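Local coordinates for protein amidase, hydantoinase/carbamoylase family (Burkholderia ambifaria, PDB 5TP4) that probably hydrolyses N-carbamoyl-L-amino acids as a zinc-dependent amidase of the peptidase M20 family, at residues I221-V226 against T329-P334; D225-G230 against D288-V293; Y247-Q252 against A319-Q324; A254-R259 against R311-R316. All blocks are in the same frame, centred on the assembly; numbering follows the deposited sequence.

Interaction 1: residues I221-V226 against T329-P334; sequences IRWLDV and TCWRSP. With EDO (1,2-ethanediol), chain T.
Trp331 turns its edge to the face of Trp223: CE3 of Trp331 hangs over that ring, 4.1 Å from Trp223 CD2, with the planes at 59°. CG of Trp331 lies trans to its backbone N (chi1 -170°), which lays the indole toward Ile221; there Trp331 CZ3 touches Ile221 CG2 at 3.7 Å and Ile221 CD1 fills in beside it. The two tryptophans are a hydrogen-bonded antiparallel pair, Trp223 N giving to Trp331 O at 2.9 Å. Trp223 NE1 hydrogen-bonds Asp294. On the other face of the sheet Arg222 bends back, so that NH1 bonds Ile221 O at 3.0 Å and, weakly, Ser333 O, while NH2 forms salt bridges with Asp304 and Asp300. Near the strand end a molecule of ethanediol, probably from the crystallisation liquor, donates from O2 to Pro334 O. Trp223 O receives Cys330 N at 2.9 Å and, weakly, Trp331 N at 3.4 Å. Both of these residues therefore face Trp223, and the register slips by one: a classic beta bulge between antiparallel neighbours, strands 212-229 and 324-337.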
loop_
_atom_site.group_PDB
_atom_site.type_symbol
_atom_site.label_atom_id
_atom_site.label_comp_id
_atom_site.label_asym_id
_atom_site.label_seq_id
_atom_site.Cartn_x
_atom_site.Cartn_y
_atom_site.Cartn_z
ATOM N N ILE B 221 3.802 8.162 -22.646
ATOM C CA ILE B 221 3.645 7.589 -21.310
ATOM C C ILE B 221 4.678 8.227 -20.388
ATOM O O ILE B 221 5.854 8.346 -20.755
ATOM C CB ILE B 221 3.848 6.063 -21.307
ATOM C CG1 ILE B 221 3.020 5.376 -22.395
ATOM C CG2 ILE B 221 3.507 5.475 -19.908
ATOM C CD1 ILE B 221 3.346 3.896 -22.525
ATOM N N ARG B 222 4.255 8.576 -19.174
ATOM C CA ARG B 222 5.167 8.929 -18.095
ATOM C C ARG B 222 4.845 8.070 -16.883
ATOM O O ARG B 222 3.675 7.871 -16.546
ATOM C CB ARG B 222 5.058 10.413 -17.701
ATOM C CG ARG B 222 5.180 11.334 -18.902
ATOM C CD ARG B 222 6.611 11.386 -19.400
ATOM N NE ARG B 222 6.759 12.377 -20.475
ATOM C CZ ARG B 222 6.692 12.109 -21.781
ATOM N NH1 ARG B 222 6.488 10.866 -22.206
ATOM N NH2 ARG B 222 6.831 13.089 -22.671
ATOM N N TRP B 223 5.887 7.581 -16.227
ATOM C CA TRP B 223 5.772 6.918 -14.935
ATOM C C TRP B 223 6.442 7.796 -13.897
ATOM O O TRP B 223 7.586 8.218 -14.090
ATOM C CB TRP B 223 6.453 5.556 -14.955
ATOM C CG TRP B 223 5.606 4.452 -15.479
ATOM C CD1 TRP B 223 4.369 4.548 -16.045
ATOM C CD2 TRP B 223 5.930 3.059 -15.439
ATOM N NE1 TRP B 223 3.897 3.282 -16.368
ATOM C CE2 TRP B 223 4.842 2.357 -16.008
ATOM C CE3 TRP B 223 7.043 2.339 -14.994
ATOM C CZ2 TRP B 223 4.834 0.968 -16.125
ATOM C CZ3 TRP B 223 7.027 0.953 -15.108
ATOM C CH2 TRP B 223 5.936 0.287 -15.678
ATOM N N LEU B 224 5.724 8.076 -12.817
ATOM C CA LEU B 224 6.199 8.958 -11.764
ATOM C C LEU B 224 6.193 8.201 -10.445
ATOM O O LEU B 224 5.372 7.306 -10.222
ATOM C CB LEU B 224 5.306 10.208 -11.650
ATOM C CG LEU B 224 4.971 10.942 -12.961
ATOM C CD1 LEU B 224 4.126 12.175 -12.657
ATOM C CD2 LEU B 224 6.215 11.354 -13.640
ATOM N N ASP B 225 7.134 8.558 -9.588
ATOM C CA ASP B 225 7.139 8.149 -8.192
ATOM C C ASP B 225 6.844 9.379 -7.362
ATOM O O ASP B 225 7.515 10.408 -7.522
ATOM C CB ASP B 225 8.497 7.586 -7.763
ATOM C CG ASP B 225 8.854 6.316 -8.472
ATOM O OD1 ASP B 225 7.957 5.507 -8.744
ATOM O OD2 ASP B 225 10.050 6.122 -8.742
ATOM N N VAL B 226 5.880 9.269 -6.456
ATOM C CA VAL B 226 5.518 10.364 -5.574
ATOM C C VAL B 226 5.761 9.921 -4.138
ATOM O O VAL B 226 5.367 8.815 -3.749
ATOM C CB VAL B 226 4.053 10.793 -5.763
ATOM C CG1 VAL B 226 3.769 11.993 -4.901
ATOM C CG2 VAL B 226 3.759 11.113 -7.229
ATOM N N THR B 329 10.258 11.439 -12.071
ATOM C CA THR B 329 9.856 10.716 -13.275
ATOM C C THR B 329 10.863 9.598 -13.491
ATOM O O THR B 329 12.037 9.868 -13.763
ATOM C CB THR B 329 9.820 11.647 -14.484
ATOM O OG1 THR B 329 8.902 12.709 -14.230
ATOM C CG2 THR B 329 9.350 10.873 -15.744
ATOM N N CYS B 330 10.411 8.346 -13.384
ATOM C CA CYS B 330 11.317 7.211 -13.489
ATOM C C CYS B 330 11.255 6.475 -14.824
ATOM O O CYS B 330 12.119 5.630 -15.075
ATOM C CB CYS B 330 11.049 6.217 -12.368
ATOM S SG CYS B 330 9.412 5.527 -12.496
ATOM N N TRP B 331 10.277 6.764 -15.679
ATOM C CA TRP B 331 10.234 6.206 -17.023
ATOM C C TRP B 331 9.482 7.150 -17.944
ATOM O O TRP B 331 8.435 7.673 -17.565
ATOM C CB TRP B 331 9.536 4.839 -17.031
ATOM C CG TRP B 331 9.677 4.131 -18.357
ATOM C CD1 TRP B 331 10.836 3.738 -18.948
ATOM C CD2 TRP B 331 8.623 3.751 -19.244
ATOM N NE1 TRP B 331 10.571 3.136 -20.160
ATOM C CE2 TRP B 331 9.219 3.124 -20.359
ATOM C CE3 TRP B 331 7.229 3.875 -19.205
ATOM C CZ2 TRP B 331 8.475 2.621 -21.425
ATOM C CZ3 TRP B 331 6.490 3.378 -20.260
ATOM C CH2 TRP B 331 7.118 2.753 -21.360
ATOM N N ARG B 332 9.991 7.326 -19.159
ATOM C CA ARG B 332 9.308 8.078 -20.208
ATOM C C ARG B 332 9.324 7.251 -21.484
ATOM O O ARG B 332 10.309 6.573 -21.776
ATOM C CB ARG B 332 9.988 9.430 -20.498
ATOM C CG ARG B 332 10.216 10.332 -19.286
ATOM C CD ARG B 332 11.045 11.562 -19.685
ATOM N NE ARG B 332 11.198 12.465 -18.546
ATOM C CZ ARG B 332 12.117 12.323 -17.598
ATOM N NH1 ARG B 332 12.987 11.323 -17.667
ATOM N NH2 ARG B 332 12.174 13.187 -16.584
ATOM N N SER B 333 8.239 7.327 -22.247
ATOM C CA SER B 333 8.175 6.716 -23.568
ATOM C C SER B 333 7.428 7.671 -24.485
ATOM O O SER B 333 6.394 8.225 -24.093
ATOM C CB SER B 333 7.455 5.363 -23.535
ATOM O OG SER B 333 7.910 4.579 -24.625
ATOM N N PRO B 334 7.914 7.874 -25.704
ATOM C CA PRO B 334 7.302 8.859 -26.597
ATOM C C PRO B 334 6.064 8.303 -27.279
ATOM O O PRO B 334 5.895 7.096 -27.440
ATOM C CB PRO B 334 8.402 9.122 -27.631
ATOM C CG PRO B 334 9.111 7.772 -27.717
ATOM C CD PRO B 334 9.085 7.204 -26.307
HETATM C C1 EDO T . 4.083 3.759 -27.259
HETATM O O1 EDO T . 3.788 4.918 -28.059
HETATM C C2 EDO T . 4.933 4.170 -26.060
HETATM O O2 EDO T . 6.201 4.684 -26.500
#

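Interaction 2: residues D225-G230 against D288-V293; sequences DVRVTG and DVTFTV
Arg227 and Asp288 join adjacent antiparallel strands through a side-on salt bridge reached by a fully extended arginine. CB of Arg227 starts beside the methyl of Thr290. The chain runs on alongside that threonine, with Arg227 CG 3.8 Å from Thr290 CG2 and CD passing almost as close. NE then gives a nearly straight bond (165°) to Asp288 OD1 at 2.8 Å, and NH2 reaches Asp288 OD2 at 2.8 Å. Guanidinium and carboxylate are almost coplanar, 12° apart, and both oxygens are met on their syn sides, so the paired bonds fix the rotation of each group. A water weakly donates to Asp288 OD1 and is also bonded to Thr229 OG1.

The strands are the two central ones, 212-229 and 288-297, of a four-stranded antiparallel sheet with two helices on one face, the ferredoxin-like plan of the M20 dimerisation domain. On the helix-covered face Val226 sits over the face of the Phe291 ring, its CB 3.7 Å from the ring centroid; Val226 CG1 packs at 3.4 Å against Phe291 CZ. Phe291 holds its ring between backbone N and carbonyl carbon (chi1 58°), which folds it across to Val226. Val228 CG2 comes to the edge of the same ring, 4.1 Å from CE1 of Phe291. In the backbone, Val226 exchanges paired N-H...O bonds with Phe291 and Val228 does so with Val289. Ser250 and Met253 of helix 246-262 lie against Val228, and Ile272 and Ala275 of strand 269-277 against Phe291.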
loop_
_atom_site.group_PDB
_atom_site.type_symbol
_atom_site.label_atom_id
_atom_site.label_comp_id
_atom_site.label_asym_id
_atom_site.label_seq_id
_atom_site.Cartn_x
_atom_site.Cartn_y
_atom_site.Cartn_z
ATOM N N ASP B 225 7.134 8.558 -9.588
ATOM C CA ASP B 225 7.139 8.149 -8.192
ATOM C C ASP B 225 6.844 9.379 -7.362
ATOM O O ASP B 225 7.515 10.408 -7.522
ATOM C CB ASP B 225 8.497 7.586 -7.763
ATOM C CG ASP B 225 8.854 6.316 -8.472
ATOM O OD1 ASP B 225 7.957 5.507 -8.744
ATOM O OD2 ASP B 225 10.050 6.122 -8.742
ATOM N N VAL B 226 5.880 9.269 -6.456
ATOM C CA VAL B 226 5.518 10.364 -5.574
ATOM C C VAL B 226 5.761 9.921 -4.138
ATOM O O VAL B 226 5.367 8.815 -3.749
ATOM C CB VAL B 226 4.053 10.793 -5.763
ATOM C CG1 VAL B 226 3.769 11.993 -4.901
ATOM C CG2 VAL B 226 3.759 11.113 -7.229
ATOM N N ARG B 227 6.369 10.801 -3.347
ATOM C CA ARG B 227 6.541 10.544 -1.928
ATOM C C ARG B 227 6.078 11.763 -1.145
ATOM O O ARG B 227 6.531 12.883 -1.397
ATOM C CB ARG B 227 7.990 10.199 -1.610
ATOM C CG ARG B 227 8.195 9.770 -0.174
ATOM C CD ARG B 227 9.543 9.079 -0.077
ATOM N NE ARG B 227 9.755 8.438 1.221
ATOM C CZ ARG B 227 10.884 7.821 1.549
ATOM N NH1 ARG B 227 11.883 7.780 0.672
ATOM N NH2 ARG B 227 11.016 7.252 2.743
ATOM N N VAL B 228 5.179 11.547 -0.191
ATOM C CA VAL B 228 4.644 12.621 0.639
ATOM C C VAL B 228 5.131 12.397 2.063
ATOM O O VAL B 228 4.998 11.292 2.601
ATOM C CB VAL B 228 3.105 12.657 0.588
ATOM C CG1 VAL B 228 2.582 13.862 1.343
ATOM C CG2 VAL B 228 2.631 12.683 -0.869
ATOM N N THR B 229 5.699 13.431 2.667
ATOM C CA THR B 229 6.281 13.330 3.999
ATOM C C THR B 229 5.507 14.216 4.958
ATOM O O THR B 229 5.302 15.405 4.692
ATOM C CB THR B 229 7.760 13.734 3.987
ATOM O OG1 THR B 229 8.452 12.945 3.019
ATOM C CG2 THR B 229 8.376 13.488 5.337
ATOM N N GLY B 230 5.092 13.643 6.083
ATOM C CA GLY B 230 4.453 14.414 7.131
ATOM C C GLY B 230 5.097 14.076 8.459
ATOM O O GLY B 230 6.303 13.901 8.561
ATOM N N ASP B 288 4.762 9.044 5.997
ATOM C CA ASP B 288 5.572 8.666 4.834
ATOM C C ASP B 288 4.679 7.844 3.914
ATOM O O ASP B 288 4.357 6.692 4.232
ATOM C CB ASP B 288 6.809 7.863 5.277
ATOM C CG ASP B 288 7.785 7.573 4.149
ATOM O OD1 ASP B 288 7.588 8.053 3.017
ATOM O OD2 ASP B 288 8.775 6.838 4.410
ATOM N N VAL B 289 4.251 8.439 2.804
ATOM C CA VAL B 289 3.334 7.794 1.870
ATOM C C VAL B 289 3.973 7.837 0.497
ATOM O O VAL B 289 4.481 8.886 0.082
ATOM C CB VAL B 289 1.964 8.490 1.818
ATOM C CG1 VAL B 289 1.070 7.782 0.796
ATOM C CG2 VAL B 289 1.297 8.506 3.217
ATOM N N THR B 290 3.964 6.710 -0.201
ATOM C CA THR B 290 4.453 6.661 -1.575
ATOM C C THR B 290 3.328 6.186 -2.481
ATOM O O THR B 290 2.519 5.344 -2.094
ATOM C CB THR B 290 5.672 5.734 -1.740
ATOM O OG1 THR B 290 5.348 4.405 -1.294
ATOM C CG2 THR B 290 6.909 6.295 -0.982
ATOM N N PHE B 291 3.264 6.736 -3.689
ATOM C CA PHE B 291 2.390 6.138 -4.682
ATOM C C PHE B 291 3.000 6.377 -6.052
ATOM O O PHE B 291 3.875 7.229 -6.212
ATOM C CB PHE B 291 0.970 6.693 -4.586
ATOM C CG PHE B 291 0.861 8.182 -4.735
ATOM C CD1 PHE B 291 0.996 9.019 -3.634
ATOM C CD2 PHE B 291 0.542 8.746 -5.965
ATOM C CE1 PHE B 291 0.840 10.407 -3.771
ATOM C CE2 PHE B 291 0.388 10.127 -6.109
ATOM C CZ PHE B 291 0.521 10.956 -5.014
ATOM N N THR B 292 2.558 5.594 -7.034
ATOM C CA THR B 292 3.040 5.741 -8.402
ATOM C C THR B 292 1.953 6.377 -9.253
ATOM O O THR B 292 0.758 6.276 -8.955
ATOM C CB THR B 292 3.455 4.401 -9.036
ATOM O OG1 THR B 292 2.321 3.517 -9.114
ATOM C CG2 THR B 292 4.566 3.754 -8.225
ATOM N N VAL B 293 2.373 7.059 -10.315
ATOM C CA VAL B 293 1.442 7.626 -11.280
ATOM C C VAL B 293 1.841 7.142 -12.661
ATOM O O VAL B 293 3.008 7.251 -13.046
ATOM C CB VAL B 293 1.426 9.170 -11.253
ATOM C CG1 VAL B 293 0.453 9.661 -12.262
ATOM C CG2 VAL B 293 0.994 9.682 -9.874
HETATM O O HOH W 1 8.859 10.519 3.437
#

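Interaction 3: residues Y247-Q252 against A319-Q324; sequences YFASAQ and AARGVQ
Arg321, near the end of helix 300-321, reaches across to Gln252 and Ala249 of helix 246-262; these are the two helices lying on one face of the ferredoxin-like sheet. The polar part of the contact rests on one oxygen. Gln252 OE1 receives Arg321 NE at 2.7 Å in a fairly straight bond (162°), lying in the guanidinium plane, and takes a weak second one from NH2 of Arg321 at 3.2 Å. Amide and guanidinium planes stand nearly perpendicular, at 85°. Both side chains are extended, so their polar ends meet although the Gln252 and Arg321 backbones do not. The remaining nitrogen, Arg321 NH1, forms a salt bridge with Glu258 of the second subunit, so this arginine joins the two helices and also crosses the dimer interface.

Nonpolar contacts lie nearer the backbone. Arg321 CD rests on Ala249, 3.6 Å from its CB, and beyond the turn at Gly322, whose phi is positive, Val323 CG2 meets the same Ala249 CB at 3.7 Å; Val228 of the sheet touches both Ala249 and Val323. Over one guanidinium face of Arg321 stands the helix backbone itself: Phe248 O lies 3.8 Å above the plane, over its centre, while Phe248 CB is 3.4 Å from Arg321 NH1.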
loop_
_atom_site.group_PDB
_atom_site.type_symbol
_atom_site.label_atom_id
_atom_site.label_comp_id
_atom_site.label_asym_id
_atom_site.label_seq_id
_atom_site.Cartn_x
_atom_site.Cartn_y
_atom_site.Cartn_z
ATOM N N TYR B 247 -1.223 10.975 4.566
ATOM C CA TYR B 247 -2.159 10.171 3.790
ATOM C C TYR B 247 -3.361 10.988 3.354
ATOM O O TYR B 247 -3.797 10.864 2.204
ATOM C CB TYR B 247 -2.603 8.923 4.559
ATOM C CG TYR B 247 -3.502 8.085 3.674
ATOM C CD1 TYR B 247 -2.968 7.316 2.632
ATOM C CD2 TYR B 247 -4.879 8.122 3.833
ATOM C CE1 TYR B 247 -3.798 6.567 1.797
ATOM C CE2 TYR B 247 -5.723 7.368 3.000
ATOM C CZ TYR B 247 -5.175 6.614 1.995
ATOM O OH TYR B 247 -6.002 5.875 1.182
ATOM N N PHE B 248 -3.898 11.849 4.227
ATOM C CA PHE B 248 -4.962 12.739 3.762
ATOM C C PHE B 248 -4.431 13.651 2.670
ATOM O O PHE B 248 -5.164 13.980 1.731
ATOM C CB PHE B 248 -5.543 13.607 4.895
ATOM C CG PHE B 248 -6.575 12.918 5.767
ATOM C CD1 PHE B 248 -7.381 11.896 5.282
ATOM C CD2 PHE B 248 -6.745 13.335 7.091
ATOM C CE1 PHE B 248 -8.343 11.284 6.123
ATOM C CE2 PHE B 248 -7.686 12.721 7.928
ATOM C CZ PHE B 248 -8.478 11.699 7.434
ATOM N N ALA B 249 -3.163 14.060 2.777
ATOM C CA ALA B 249 -2.558 14.883 1.727
ATOM C C ALA B 249 -2.476 14.114 0.414
ATOM O O ALA B 249 -2.818 14.642 -0.655
ATOM C CB ALA B 249 -1.167 15.354 2.156
ATOM N N SER B 250 -2.036 12.857 0.480
ATOM C CA SER B 250 -1.928 12.039 -0.719
ATOM C C SER B 250 -3.278 11.819 -1.352
ATOM O O SER B 250 -3.390 11.696 -2.578
ATOM C CB SER B 250 -1.299 10.683 -0.388
ATOM O OG SER B 250 0.068 10.829 -0.024
ATOM N N ALA B 251 -4.311 11.655 -0.521
ATOM C CA ALA B 251 -5.649 11.475 -1.048
ATOM C C ALA B 251 -6.114 12.714 -1.795
ATOM O O ALA B 251 -6.693 12.605 -2.882
ATOM C CB ALA B 251 -6.614 11.125 0.094
ATOM N N GLN B 252 -5.843 13.908 -1.252
ATOM C CA GLN B 252 -6.238 15.107 -1.986
ATOM C C GLN B 252 -5.459 15.228 -3.283
ATOM O O GLN B 252 -6.005 15.669 -4.309
ATOM C CB GLN B 252 -6.056 16.368 -1.148
ATOM C CG GLN B 252 -6.632 17.552 -1.899
ATOM C CD GLN B 252 -6.602 18.812 -1.116
ATOM O OE1 GLN B 252 -6.048 18.858 -0.024
ATOM N NE2 GLN B 252 -7.196 19.867 -1.668
ATOM N N ALA B 319 1.551 22.549 0.604
ATOM C CA ALA B 319 1.706 23.788 1.365
ATOM C C ALA B 319 0.497 24.041 2.249
ATOM O O ALA B 319 0.629 24.540 3.371
ATOM C CB ALA B 319 1.929 24.956 0.416
ATOM N N ALA B 320 -0.686 23.686 1.764
ATOM C CA ALA B 320 -1.895 23.911 2.546
ATOM C C ALA B 320 -1.963 22.995 3.757
ATOM O O ALA B 320 -2.565 23.355 4.777
ATOM C CB ALA B 320 -3.121 23.723 1.651
ATOM N N ARG B 321 -1.383 21.806 3.664
ATOM C CA ARG B 321 -1.481 20.792 4.702
ATOM C C ARG B 321 -0.219 20.680 5.550
ATOM O O ARG B 321 -0.183 19.851 6.462
ATOM C CB ARG B 321 -1.802 19.430 4.065
ATOM C CG ARG B 321 -3.197 19.371 3.473
ATOM C CD ARG B 321 -3.449 18.102 2.680
ATOM N NE ARG B 321 -4.846 18.049 2.301
ATOM C CZ ARG B 321 -5.804 17.518 3.066
ATOM N NH1 ARG B 321 -5.501 16.956 4.236
ATOM N NH2 ARG B 321 -7.062 17.538 2.651
ATOM N N GLY B 322 0.817 21.460 5.246
ATOM C CA GLY B 322 2.058 21.394 6.004
ATOM C C GLY B 322 2.881 20.137 5.812
ATOM O O GLY B 322 3.617 19.744 6.730
ATOM N N VAL B 323 2.800 19.501 4.633
ATOM C CA VAL B 323 3.581 18.295 4.358
ATOM C C VAL B 323 4.533 18.627 3.220
ATOM O O VAL B 323 4.497 19.737 2.679
ATOM C CB VAL B 323 2.704 17.061 4.015
ATOM C CG1 VAL B 323 1.779 16.713 5.194
ATOM C CG2 VAL B 323 1.893 17.266 2.750
ATOM N N GLN B 324 5.406 17.689 2.874
ATOM C CA GLN B 324 6.348 17.853 1.773
ATOM C C GLN B 324 6.058 16.784 0.731
ATOM O O GLN B 324 5.602 15.687 1.064
ATOM C CB GLN B 324 7.809 17.725 2.230
ATOM C CG GLN B 324 8.235 18.673 3.373
ATOM C CD GLN B 324 7.815 18.162 4.762
ATOM O OE1 GLN B 324 8.020 16.991 5.099
ATOM N NE2 GLN B 324 7.218 19.043 5.565
#

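Interaction 4: residues A254-R259 against R311-R316; sequences ALELER and RDACAR
Glu256 OE1 receives three N-H groups from two arginines, one on its own helix and one across the gap. Arg259, one turn further along, grips it side-on with two nitrogens: NH2 of Arg259 lies 2.8 Å from Glu256 OE1, almost along the C-O axis, and NE at 3.3 Å comes from above the carboxylate plane. From the facing helix Arg316 NH2 adds a salt bridge to Glu256 OE1 at 3.0 Å, from the opposite side of that plane to Arg259 NE, 60° out of it. For both arginines the oxygen lies at the guanidinium edge. Their terminal nitrogens, Arg259 NH2 and Arg316 NH2, are 3.8 Å apart, and the shared carboxylate between them probably offsets the two positive charges; this cluster in turn would be expected to keep Glu256 ionised. Glu256 bends at its second torsion (chi2 -72°), which swings the carboxylate over to the arginines instead of straight outward. Beneath the charges Ala313 fills the space between the helices, its CB 4.0 Å from Glu256 CB and 3.9 Å from OE1 of Glu256. Glu256 and Ala313 have the nearest CA atoms of the segments, whose axes approach to 9.6 Å at 147°. Leu257, on the sheet side of helix 246-262, packs on Ile272, Val293 and Leu295 of strands 269-277 and 288-297 and on Phe248 of the second subunit, which Leu255 and Glu258 also meet.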
loop_
_atom_site.group_PDB
_atom_site.type_symbol
_atom_site.label_atom_id
_atom_site.label_comp_id
_atom_site.label_asym_id
_atom_site.label_seq_id
_atom_site.Cartn_x
_atom_site.Cartn_y
_atom_site.Cartn_z
ATOM N N ALA B 254 -4.469 12.800 -5.123
ATOM C CA ALA B 254 -5.093 11.886 -6.079
ATOM C C ALA B 254 -6.297 12.530 -6.741
ATOM O O ALA B 254 -6.516 12.366 -7.948
ATOM C CB ALA B 254 -5.511 10.583 -5.374
ATOM N N LEU B 255 -7.104 13.259 -5.970
ATOM C CA LEU B 255 -8.288 13.872 -6.557
ATOM C C LEU B 255 -7.913 15.072 -7.425
ATOM O O LEU B 255 -8.614 15.372 -8.408
ATOM C CB LEU B 255 -9.279 14.223 -5.440
ATOM C CG LEU B 255 -9.841 12.996 -4.663
ATOM C CD1 LEU B 255 -11.072 13.360 -3.819
ATOM C CD2 LEU B 255 -10.203 11.820 -5.597
ATOM N N GLU B 256 -6.795 15.745 -7.110
ATOM C CA GLU B 256 -6.269 16.754 -8.032
ATOM C C GLU B 256 -5.870 16.114 -9.343
ATOM O O GLU B 256 -6.112 16.669 -10.415
ATOM C CB GLU B 256 -5.061 17.471 -7.434
ATOM C CG GLU B 256 -5.336 18.297 -6.206
ATOM C CD GLU B 256 -6.119 19.568 -6.493
ATOM O OE1 GLU B 256 -6.025 20.109 -7.624
ATOM O OE2 GLU B 256 -6.815 20.033 -5.561
ATOM N N LEU B 257 -5.243 14.946 -9.272
ATOM C CA LEU B 257 -4.867 14.250 -10.492
ATOM C C LEU B 257 -6.102 13.900 -11.313
ATOM O O LEU B 257 -6.118 14.081 -12.540
ATOM C CB LEU B 257 -4.068 12.995 -10.140
ATOM C CG LEU B 257 -3.736 12.094 -11.328
ATOM C CD1 LEU B 257 -2.955 12.923 -12.366
ATOM C CD2 LEU B 257 -2.942 10.843 -10.884
ATOM N N GLU B 258 -7.151 13.403 -10.646
ATOM C CA GLU B 258 -8.397 13.115 -11.354
ATOM C C GLU B 258 -8.934 14.353 -12.066
ATOM O O GLU B 258 -9.393 14.266 -13.215
ATOM C CB GLU B 258 -9.423 12.557 -10.360
ATOM C CG GLU B 258 -10.485 11.753 -11.009
ATOM C CD GLU B 258 -11.328 11.019 -9.974
ATOM O OE1 GLU B 258 -11.467 11.532 -8.843
ATOM O OE2 GLU B 258 -11.814 9.930 -10.304
ATOM N N ARG B 259 -8.854 15.520 -11.422
ATOM C CA ARG B 259 -9.337 16.748 -12.052
ATOM C C ARG B 259 -8.462 17.145 -13.239
ATOM O O ARG B 259 -8.974 17.563 -14.281
ATOM C CB ARG B 259 -9.399 17.885 -11.029
ATOM C CG ARG B 259 -9.604 19.257 -11.677
ATOM C CD ARG B 259 -9.345 20.422 -10.724
ATOM N NE ARG B 259 -7.975 20.421 -10.213
ATOM C CZ ARG B 259 -6.930 20.903 -10.877
ATOM N NH1 ARG B 259 -7.099 21.428 -12.084
ATOM N NH2 ARG B 259 -5.716 20.864 -10.337
ATOM N N ARG B 311 2.574 18.497 -10.749
ATOM C CA ARG B 311 3.572 19.012 -9.826
ATOM C C ARG B 311 3.084 20.283 -9.155
ATOM O O ARG B 311 3.270 20.462 -7.944
ATOM C CB ARG B 311 4.889 19.267 -10.565
ATOM C CG ARG B 311 5.521 18.004 -11.106
ATOM C CD ARG B 311 6.781 18.340 -11.940
ATOM N NE ARG B 311 7.465 17.111 -12.359
ATOM C CZ ARG B 311 8.319 16.437 -11.591
ATOM N NH1 ARG B 311 8.598 16.862 -10.358
ATOM N NH2 ARG B 311 8.881 15.330 -12.050
ATOM N N ASP B 312 2.465 21.182 -9.928
ATOM C CA ASP B 312 1.944 22.427 -9.364
ATOM C C ASP B 312 0.861 22.129 -8.334
ATOM O O ASP B 312 0.842 22.715 -7.241
ATOM C CB ASP B 312 1.374 23.318 -10.465
ATOM C CG ASP B 312 2.432 23.779 -11.479
ATOM O OD1 ASP B 312 3.632 23.834 -11.137
ATOM O OD2 ASP B 312 2.053 24.112 -12.621
ATOM N N ALA B 313 -0.069 21.243 -8.686
ATOM C CA ALA B 313 -1.185 20.931 -7.790
ATOM C C ALA B 313 -0.697 20.300 -6.498
ATOM O O ALA B 313 -1.153 20.660 -5.404
ATOM C CB ALA B 313 -2.186 20.004 -8.482
ATOM N N CYS B 314 0.197 19.309 -6.604
ATOM C CA CYS B 314 0.710 18.673 -5.398
ATOM C C CYS B 314 1.466 19.660 -4.520
ATOM O O CYS B 314 1.404 19.574 -3.290
ATOM C CB CYS B 314 1.596 17.485 -5.771
ATOM S SG CYS B 314 0.668 16.113 -6.481
ATOM N N ALA B 315 2.217 20.587 -5.126
ATOM C CA ALA B 315 2.879 21.599 -4.315
ATOM C C ALA B 315 1.865 22.413 -3.523
ATOM O O ALA B 315 2.091 22.721 -2.350
ATOM C CB ALA B 315 3.714 22.520 -5.199
ATOM N N ARG B 316 0.747 22.783 -4.158
ATOM C CA ARG B 316 -0.268 23.592 -3.484
ATOM C C ARG B 316 -0.914 22.814 -2.344
ATOM O O ARG B 316 -1.082 23.340 -1.234
ATOM C CB ARG B 316 -1.322 24.046 -4.494
ATOM C CG ARG B 316 -2.526 24.733 -3.878
ATOM C CD ARG B 316 -3.432 25.375 -4.943
ATOM N NE ARG B 316 -3.689 24.507 -6.098
ATOM C CZ ARG B 316 -4.518 23.458 -6.095
ATOM N NH1 ARG B 316 -5.179 23.111 -4.988
ATOM N NH2 ARG B 316 -4.676 22.744 -7.206
#

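How the interactions relate
All four contacts belong to one domain and lie away from the zinc sites. Interactions 1 and 2 use opposite edges of strand 212-229 and share Asp225 and Val226; Leu224 N and Val293 O, 2.8 Å apart, probably link them by a hydrogen bond. Interactions 3 and 4 adjoin along the same helix pair, with centres about 10 Å apart. Helices meet sheet where Val228 CG2 touches Ser250 OG at 3.3 Å and Val293 CG1 touches Leu257 CD2 at 3.9 Å. Each contact also touches the second subunit: Asp225, shared by interactions 1 and 2, forms a salt bridge with its Arg282, and the helix pair reaches that subunit as well.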